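Local coordinates for MarR Like Protein, TVG0766549 (PDB 3LFK) that is of unknown function but has the winged helix-turn-helix fold of MarR-like transcriptional regulators, although it was reported as a mechanosensitive channel, at residues N72-D75 against L80-K83; S40-L45 against E97-A102; Y32-D37 against Y76-E81. One frame throughout, in Å; residues are numbered along the deposited sequence.

How the contacts relate
Contact 1 lies at the surface, while contacts 2 and 3 are buried nearer the centre of the chain. Contacts 1 and 3 share strand 79-84; contact 1 links that strand to helix 66-76, and contact 3 holds the turn between them, where Phe78 N is probably hydrogen-bonded to Leu73 O (2.9 Å). Contacts 2 and 3 both use helix 36-47, and the Met34 methyl of contact 3 packs on Leu42 and Val99 of contact 2. The chemistry follows depth: aliphatic branches pack on one another and on a backbone carbonyl in contact 2, thioether and aromatic rings in contact 3 with water at its rim, and thioether with the aliphatic stem of an acid in contact 1.

Contact 1 of 3, residues N72-D75 against L80-K83; sequences NLMD and LEDK
The flat carboxylate of Glu81 stands aside from the touch between Glu81 and Met74: no atom of residues 72-75 comes within 4.2 Å of either of its faces or its edges. What Met74 meets is the stem beneath it, its SD lying 4.0 Å from CG of Glu81. The two side chains run across one another at a slant. Met74 leaves the helix with CG beside its own backbone N, runs out extended to the sulfur, and then folds at the last torsion (chi3 -51°), which places the sulfur rather than the terminal methyl nearest the glutamate. Lower on the same chain, Met74 CG lies 4.3 Å from CA of Leu80 and so packs against strand backbone. The CB of Leu80 points away from the helix, and its side chain rests instead on Val91 and Thr93.

Helix 66-76 is followed here, after a short turn, by strand 79-84, the first strand of the hairpin it forms with strand 87-92. This succession is that of a winged helix-turn-helix, in which the helix before the hairpin is commonly the recognition helix and the hairpin the wing. The contact thus joins those two elements near the turn between them, while Leu73, on another side of the helix, packs on Leu41 of helix 36-47.

Methionine suits such a place because it is long and flexible enough to span from helix to strand, and its polarisable sulfur packs well on methylene groups. Glutamate offers such a methylene to Met74 while keeping a polar end at an exposed position. Just 107 Å² is buried and no hydrogen bond or salt bridge crosses the gap, so the contact rests mainly on van der Waals packing and is light and not strongly directional.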
loop_
_atom_site.group_PDB
_atom_site.type_symbol
_atom_site.label_atom_id
_atom_site.label_comp_id
_atom_site.label_asym_id
_atom_site.label_seq_id
_atom_site.Cartn_x
_atom_site.Cartn_y
_atom_site.Cartn_z
ATOM N N ASN A 72 -10.317 -3.438 0.360
ATOM C CA ASN A 72 -9.919 -2.871 1.655
ATOM C C ASN A 72 -8.955 -1.690 1.446
ATOM O O ASN A 72 -9.089 -0.651 2.091
ATOM C CB ASN A 72 -9.271 -3.947 2.542
ATOM C CG ASN A 72 -10.305 -4.805 3.219
ATOM O OD1 ASN A 72 -11.222 -4.282 3.851
ATOM N ND2 ASN A 72 -10.173 -6.116 3.103
ATOM N N LEU A 73 -7.977 -1.833 0.549
ATOM C CA LEU A 73 -7.045 -0.733 0.298
ATOM C C LEU A 73 -7.779 0.478 -0.231
ATOM O O LEU A 73 -7.383 1.606 0.068
ATOM C CB LEU A 73 -5.947 -1.140 -0.688
ATOM C CG LEU A 73 -5.046 -2.267 -0.189
ATOM C CD1 LEU A 73 -4.004 -2.516 -1.260
ATOM C CD2 LEU A 73 -4.367 -1.916 1.121
ATOM N N MET A 74 -8.832 0.250 -1.020
ATOM C CA MET A 74 -9.623 1.376 -1.528
ATOM C C MET A 74 -10.412 2.036 -0.397
ATOM O O MET A 74 -10.450 3.279 -0.319
ATOM C CB MET A 74 -10.542 0.891 -2.644
ATOM C CG MET A 74 -9.733 0.422 -3.824
ATOM S SD MET A 74 -10.838 -0.329 -5.123
ATOM C CE MET A 74 -11.688 -1.366 -4.344
ATOM N N ASP A 75 -11.029 1.225 0.453
ATOM C CA ASP A 75 -11.796 1.744 1.580
ATOM C C ASP A 75 -10.859 2.536 2.520
ATOM O O ASP A 75 -11.255 3.535 3.088
ATOM C CB ASP A 75 -12.424 0.615 2.382
ATOM C CG ASP A 75 -13.540 -0.098 1.642
ATOM O OD1 ASP A 75 -13.969 0.362 0.558
ATOM O OD2 ASP A 75 -13.972 -1.146 2.164
ATOM N N LEU A 80 -7.304 3.488 -5.765
ATOM C CA LEU A 80 -8.587 3.718 -6.399
ATOM C C LEU A 80 -8.614 3.139 -7.791
ATOM O O LEU A 80 -7.585 2.683 -8.311
ATOM C CB LEU A 80 -8.956 5.208 -6.405
ATOM C CG LEU A 80 -7.943 6.235 -6.876
ATOM C CD1 LEU A 80 -8.005 6.354 -8.392
ATOM C CD2 LEU A 80 -8.275 7.581 -6.239
ATOM N N GLU A 81 -9.816 3.097 -8.359
ATOM C CA GLU A 81 -10.013 2.580 -9.716
ATOM C C GLU A 81 -10.096 3.706 -10.719
ATOM O O GLU A 81 -10.839 4.672 -10.533
ATOM C CB GLU A 81 -11.316 1.820 -9.858
ATOM C CG GLU A 81 -11.605 0.790 -8.835
ATOM C CD GLU A 81 -13.028 0.306 -8.976
ATOM O OE1 GLU A 81 -13.340 -0.283 -10.031
ATOM O OE2 GLU A 81 -13.832 0.530 -8.043
ATOM N N ASP A 82 -9.346 3.557 -11.799
ATOM C CA ASP A 82 -9.339 4.516 -12.891
ATOM C C ASP A 82 -9.871 3.723 -14.087
ATOM O O ASP A 82 -9.119 3.396 -15.005
ATOM C CB ASP A 82 -7.904 4.992 -13.143
ATOM C CG ASP A 82 -7.790 5.929 -14.329
ATOM O OD1 ASP A 82 -8.040 5.493 -15.473
ATOM O OD2 ASP A 82 -7.442 7.108 -14.112
ATOM N N LYS A 83 -11.159 3.383 -14.060
ATOM C CA LYS A 83 -11.749 2.614 -15.154
ATOM C C LYS A 83 -11.726 3.405 -16.455
ATOM O O LYS A 83 -12.148 4.564 -16.507
ATOM C CB LYS A 83 -13.188 2.203 -14.839
ATOM C CG LYS A 83 -13.800 1.347 -15.945
ATOM C CD LYS A 83 -15.251 0.980 -15.682
ATOM C CE LYS A 83 -15.808 0.140 -16.830
ATOM N NZ LYS A 83 -17.233 -0.248 -16.632
#

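Contact 2 of 3, residues S40-L45 against E97-A102; sequences SLLLFL and EFVAQA
Leu42 is the main bump of this interface, and it settles on the Val99-Ala100 side of the other helix. Its CG rests 3.9 Å from the CB of Ala100, while its CD2 branch reaches further in, to 3.9 Å from Ala100 CA and 3.8 Å from Val99 CG1. Leu42 and Val99 meet nearly at right angles, so the leucine touches the valine through one methyl rather than along its length. The reach of Leu42 comes from its first torsion (chi1 -176°), which carries CG to the side opposite the backbone N and sends CG and the CD2 branch toward the partner helix from a CB already directed at it.

Ala100 suits the hollow: its single methyl keeps the side chain short where Leu42 rests, and the CA atoms of Leu43 and Ala100 come within 5.8 Å. Leu43 uses that closeness differently: its CB starts off to the side, but CD2 swings back to lie 3.6 Å from Ala100 O, an apolar methyl packed against a carbonyl oxygen. The beta-branched Val99 forms the shoulder bounding the hollow on one flank.

The helix axes approach to 9.4 Å and cross at -102°, close to perpendicular, which confines the contact to one small patch. Helix 36-47 lies deep in the winged helix-turn-helix domain: Leu41 faces helices 54-60 and 66-76, whereas Leu42 and Leu45 also touch Leu92 of the wing strand 87-92. On the long helix 94-116, Val99 is further covered by Tyr32 from the loop before helix 36-47.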
loop_
_atom_site.group_PDB
_atom_site.type_symbol
_atom_site.label_atom_id
_atom_site.label_comp_id
_atom_site.label_asym_id
_atom_site.label_seq_id
_atom_site.Cartn_x
_atom_site.Cartn_y
_atom_site.Cartn_z
ATOM N N SER A 40 1.200 -6.738 1.484
ATOM C CA SER A 40 1.759 -7.349 0.273
ATOM C C SER A 40 1.178 -6.727 -1.006
ATOM O O SER A 40 1.911 -6.381 -1.949
ATOM C CB SER A 40 1.464 -8.854 0.292
ATOM O OG SER A 40 2.190 -9.460 1.342
ATOM N N LEU A 41 -0.146 -6.562 -1.054
ATOM C CA LEU A 41 -0.746 -5.983 -2.235
ATOM C C LEU A 41 -0.337 -4.514 -2.439
ATOM O O LEU A 41 -0.088 -4.084 -3.545
ATOM C CB LEU A 41 -2.273 -6.086 -2.174
ATOM C CG LEU A 41 -2.929 -5.486 -3.424
ATOM C CD1 LEU A 41 -2.465 -6.194 -4.715
ATOM C CD2 LEU A 41 -4.442 -5.604 -3.285
ATOM N N LEU A 42 -0.310 -3.741 -1.359
ATOM C CA LEU A 42 0.084 -2.340 -1.460
ATOM C C LEU A 42 1.502 -2.210 -2.036
ATOM O O LEU A 42 1.763 -1.354 -2.882
ATOM C CB LEU A 42 0.002 -1.687 -0.065
ATOM C CG LEU A 42 0.295 -0.188 -0.012
ATOM C CD1 LEU A 42 -0.844 0.565 -0.644
ATOM C CD2 LEU A 42 0.470 0.251 1.447
ATOM N N LEU A 43 2.416 -3.050 -1.553
ATOM C CA LEU A 43 3.795 -3.004 -2.035
ATOM C C LEU A 43 3.872 -3.512 -3.476
ATOM O O LEU A 43 4.704 -3.048 -4.257
ATOM C CB LEU A 43 4.717 -3.835 -1.118
ATOM C CG LEU A 43 4.822 -3.304 0.312
ATOM C CD1 LEU A 43 5.837 -4.130 1.101
ATOM C CD2 LEU A 43 5.214 -1.854 0.300
ATOM N N PHE A 44 3.008 -4.451 -3.832
ATOM C CA PHE A 44 2.999 -4.949 -5.207
ATOM C C PHE A 44 2.618 -3.767 -6.111
ATOM O O PHE A 44 3.236 -3.524 -7.142
ATOM C CB PHE A 44 1.985 -6.087 -5.337
ATOM C CG PHE A 44 1.764 -6.554 -6.751
ATOM C CD1 PHE A 44 2.572 -7.541 -7.311
ATOM C CD2 PHE A 44 0.744 -6.003 -7.524
ATOM C CE1 PHE A 44 2.358 -7.965 -8.625
ATOM C CE2 PHE A 44 0.521 -6.420 -8.833
ATOM C CZ PHE A 44 1.333 -7.403 -9.385
ATOM N N LEU A 45 1.597 -3.010 -5.729
ATOM C CA LEU A 45 1.182 -1.875 -6.525
ATOM C C LEU A 45 2.295 -0.828 -6.616
ATOM O O LEU A 45 2.523 -0.249 -7.683
ATOM C CB LEU A 45 -0.097 -1.246 -5.925
ATOM C CG LEU A 45 -1.325 -2.176 -5.988
ATOM C CD1 LEU A 45 -2.470 -1.581 -5.135
ATOM C CD2 LEU A 45 -1.794 -2.330 -7.426
ATOM N N GLU A 97 0.763 5.884 -1.751
ATOM C CA GLU A 97 2.179 5.940 -2.126
ATOM C C GLU A 97 2.998 6.264 -0.880
ATOM O O GLU A 97 4.035 5.641 -0.621
ATOM C CB GLU A 97 2.398 7.007 -3.205
ATOM C CG GLU A 97 1.589 6.699 -4.456
ATOM C CD GLU A 97 2.354 6.890 -5.732
ATOM O OE1 GLU A 97 2.911 7.993 -5.929
ATOM O OE2 GLU A 97 2.385 5.938 -6.543
ATOM N N PHE A 98 2.517 7.220 -0.093
ATOM C CA PHE A 98 3.195 7.614 1.141
ATOM C C PHE A 98 3.384 6.423 2.096
ATOM O O PHE A 98 4.476 6.172 2.619
ATOM C CB PHE A 98 2.380 8.711 1.857
ATOM C CG PHE A 98 2.977 9.158 3.163
ATOM C CD1 PHE A 98 4.007 10.090 3.184
ATOM C CD2 PHE A 98 2.539 8.615 4.363
ATOM C CE1 PHE A 98 4.586 10.465 4.397
ATOM C CE2 PHE A 98 3.113 8.982 5.575
ATOM C CZ PHE A 98 4.138 9.911 5.589
ATOM N N VAL A 99 2.296 5.690 2.329
ATOM C CA VAL A 99 2.335 4.576 3.253
ATOM C C VAL A 99 3.203 3.454 2.702
ATOM O O VAL A 99 3.973 2.846 3.443
ATOM C CB VAL A 99 0.887 4.101 3.532
ATOM C CG1 VAL A 99 0.889 2.780 4.251
ATOM C CG2 VAL A 99 0.173 5.166 4.382
ATOM N N ALA A 100 3.072 3.186 1.407
ATOM C CA ALA A 100 3.846 2.117 0.766
ATOM C C ALA A 100 5.330 2.441 0.868
ATOM O O ALA A 100 6.130 1.565 1.181
ATOM C CB ALA A 100 3.431 1.980 -0.711
ATOM N N GLN A 101 5.687 3.694 0.623
ATOM C CA GLN A 101 7.099 4.085 0.699
ATOM C C GLN A 101 7.630 4.011 2.142
ATOM O O GLN A 101 8.763 3.569 2.373
ATOM C CB GLN A 101 7.285 5.491 0.142
ATOM C CG GLN A 101 8.757 5.829 -0.222
ATOM C CD GLN A 101 9.352 4.897 -1.279
ATOM O OE1 GLN A 101 8.681 4.001 -1.797
ATOM N NE2 GLN A 101 10.626 5.109 -1.603
ATOM N N ALA A 102 6.819 4.420 3.122
ATOM C CA ALA A 102 7.238 4.371 4.521
ATOM C C ALA A 102 7.536 2.942 4.937
ATOM O O ALA A 102 8.527 2.669 5.635
ATOM C CB ALA A 102 6.159 4.968 5.415
#

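Contact 3 of 3, residues Y32-D37 against Y76-E81; sequences YDMSQD and YGFALE
Met34 begins with CG beside its own backbone N (chi1 -71°), continues extended through chi2, and bends only at the methyl; this sets CG against the ring of Tyr76 and the sulfur against that of Phe78. Met34 CG lies 3.8 Å from Tyr76 CE2, approaching that ring obliquely. Met34 SD is 3.8 Å from CE2 of Phe78 and 5.0 Å from that ring's centroid, at the ring edge and close to its plane. The sulfur makes Met-aromatic contacts with both rings, the one to Tyr76 longer and oblique, with Met34 SD 5.4 Å from its centroid. CB of Tyr76 lies over one face of the Phe78 ring, toward its rim, and limits how the ring can turn on that side.

Two aromatic residues so close together are brought to one methionine by the way helix 66-76 ends. Gly77 adopts positive phi and closes the helix in a Schellman motif, a backbone shape glycine takes up without strain, and the chain then turns through Phe78 into strand 79-84, the start of the wing in this winged helix-turn-helix. Met34 comes from the loop that enters helix 36-47, and it also touches Leu42, Leu73, Val99 and Ile103, so its slender, adaptable chain lies at the junction of three helices and a turn.

The buried phenol end of Tyr76 finds polar partners: its OH is hydrogen-bonded to Glu38 OE1, an acid that also takes the backbone N of Ser35. Water 1 donates to Asp33 O (2.7 Å), and so does water 2 at 3.1 Å; each also reaches Tyr76 OH through a weak bond.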
loop_
_atom_site.group_PDB
_atom_site.type_symbol
_atom_site.label_atom_id
_atom_site.label_comp_id
_atom_site.label_asym_id
_atom_site.label_seq_id
_atom_site.Cartn_x
_atom_site.Cartn_y
_atom_site.Cartn_z
ATOM N N TYR A 32 0.132 0.278 10.074
ATOM C CA TYR A 32 -1.112 1.057 10.081
ATOM C C TYR A 32 -2.326 0.164 10.201
ATOM O O TYR A 32 -3.353 0.436 9.603
ATOM C CB TYR A 32 -1.204 1.918 8.806
ATOM C CG TYR A 32 0.042 2.746 8.536
ATOM C CD1 TYR A 32 1.038 2.278 7.669
ATOM C CD2 TYR A 32 0.237 3.983 9.157
ATOM C CE1 TYR A 32 2.185 3.016 7.427
ATOM C CE2 TYR A 32 1.398 4.744 8.912
ATOM C CZ TYR A 32 2.356 4.245 8.042
ATOM O OH TYR A 32 3.493 4.970 7.734
ATOM N N ASP A 33 -2.184 -0.906 10.970
ATOM C CA ASP A 33 -3.249 -1.870 11.220
ATOM C C ASP A 33 -3.697 -2.705 10.031
ATOM O O ASP A 33 -4.728 -3.376 10.087
ATOM C CB ASP A 33 -4.450 -1.172 11.866
ATOM C CG ASP A 33 -4.078 -0.492 13.154
ATOM O OD1 ASP A 33 -3.628 -1.213 14.068
ATOM O OD2 ASP A 33 -4.223 0.739 13.239
ATOM N N MET A 34 -2.938 -2.682 8.950
ATOM C CA MET A 34 -3.267 -3.509 7.805
ATOM C C MET A 34 -2.826 -4.930 8.090
ATOM O O MET A 34 -1.868 -5.163 8.840
ATOM C CB MET A 34 -2.529 -3.022 6.552
ATOM C CG MET A 34 -3.064 -1.678 6.004
ATOM S SD MET A 34 -2.254 -1.273 4.453
ATOM C CE MET A 34 -0.684 -0.587 5.066
ATOM N N SER A 35 -3.517 -5.891 7.490
ATOM C CA SER A 35 -3.100 -7.277 7.656
ATOM C C SER A 35 -1.987 -7.507 6.625
ATOM O O SER A 35 -1.798 -6.684 5.724
ATOM C CB SER A 35 -4.294 -8.206 7.435
ATOM O OG SER A 35 -5.098 -7.759 6.372
ATOM N N GLN A 36 -1.254 -8.619 6.742
ATOM C CA GLN A 36 -0.126 -8.839 5.818
ATOM C C GLN A 36 -0.503 -8.948 4.340
ATOM O O GLN A 36 0.246 -8.492 3.460
ATOM C CB GLN A 36 0.678 -10.059 6.268
ATOM C CG GLN A 36 1.968 -10.279 5.441
ATOM C CD GLN A 36 2.859 -9.039 5.376
ATOM O OE1 GLN A 36 3.177 -8.431 6.406
ATOM N NE2 GLN A 36 3.270 -8.660 4.157
ATOM N N ASP A 37 -1.671 -9.530 4.055
ATOM C CA ASP A 37 -2.117 -9.631 2.677
ATOM C C ASP A 37 -2.278 -8.228 2.067
ATOM O O ASP A 37 -1.920 -7.990 0.905
ATOM C CB ASP A 37 -3.415 -10.456 2.580
ATOM C CG ASP A 37 -4.513 -9.982 3.546
ATOM O OD1 ASP A 37 -4.243 -9.160 4.437
ATOM O OD2 ASP A 37 -5.656 -10.444 3.400
ATOM N N TYR A 76 -9.604 2.095 2.662
ATOM C CA TYR A 76 -8.667 2.813 3.544
ATOM C C TYR A 76 -8.234 4.157 2.980
ATOM O O TYR A 76 -7.691 4.992 3.701
ATOM C CB TYR A 76 -7.361 2.011 3.754
ATOM C CG TYR A 76 -7.506 0.666 4.395
ATOM C CD1 TYR A 76 -8.534 0.368 5.259
ATOM C CD2 TYR A 76 -6.548 -0.325 4.141
ATOM C CE1 TYR A 76 -8.633 -0.871 5.868
ATOM C CE2 TYR A 76 -6.620 -1.562 4.741
ATOM C CZ TYR A 76 -7.657 -1.847 5.603
ATOM O OH TYR A 76 -7.733 -3.076 6.208
ATOM N N GLY A 77 -8.418 4.349 1.678
ATOM C CA GLY A 77 -8.014 5.571 1.021
ATOM C C GLY A 77 -6.637 5.482 0.371
ATOM O O GLY A 77 -6.040 6.488 0.001
ATOM N N PHE A 78 -6.152 4.254 0.183
ATOM C CA PHE A 78 -4.808 4.054 -0.382
ATOM C C PHE A 78 -4.738 3.738 -1.867
ATOM O O PHE A 78 -3.657 3.821 -2.483
ATOM C CB PHE A 78 -4.064 2.933 0.364
ATOM C CG PHE A 78 -3.839 3.194 1.842
ATOM C CD1 PHE A 78 -3.882 4.489 2.373
ATOM C CD2 PHE A 78 -3.571 2.129 2.707
ATOM C CE1 PHE A 78 -3.659 4.694 3.749
ATOM C CE2 PHE A 78 -3.350 2.324 4.068
ATOM C CZ PHE A 78 -3.392 3.625 4.602
ATOM N N ALA A 79 -5.877 3.393 -2.455
ATOM C CA ALA A 79 -5.900 3.070 -3.866
ATOM C C ALA A 79 -7.260 3.392 -4.440
ATOM O O ALA A 79 -8.258 3.550 -3.715
ATOM C CB ALA A 79 -5.613 1.568 -4.035
ATOM N N LEU A 80 -7.304 3.488 -5.765
ATOM C CA LEU A 80 -8.587 3.718 -6.399
ATOM C C LEU A 80 -8.614 3.139 -7.791
ATOM O O LEU A 80 -7.585 2.683 -8.311
ATOM C CB LEU A 80 -8.956 5.208 -6.405
ATOM C CG LEU A 80 -7.943 6.235 -6.876
ATOM C CD1 LEU A 80 -8.005 6.354 -8.392
ATOM C CD2 LEU A 80 -8.275 7.581 -6.239
ATOM N N GLU A 81 -9.816 3.097 -8.359
ATOM C CA GLU A 81 -10.013 2.580 -9.716
ATOM C C GLU A 81 -10.096 3.706 -10.719
ATOM O O GLU A 81 -10.839 4.672 -10.533
ATOM C CB GLU A 81 -11.316 1.820 -9.858
ATOM C CG GLU A 81 -11.605 0.790 -8.835
ATOM C CD GLU A 81 -13.028 0.306 -8.976
ATOM O OE1 GLU A 81 -13.340 -0.283 -10.031
ATOM O OE2 GLU A 81 -13.832 0.530 -8.043
HETATM O O HOH W 1 -6.899 -4.622 9.146
HETATM O O HOH W 2 -7.458 -2.147 9.381
#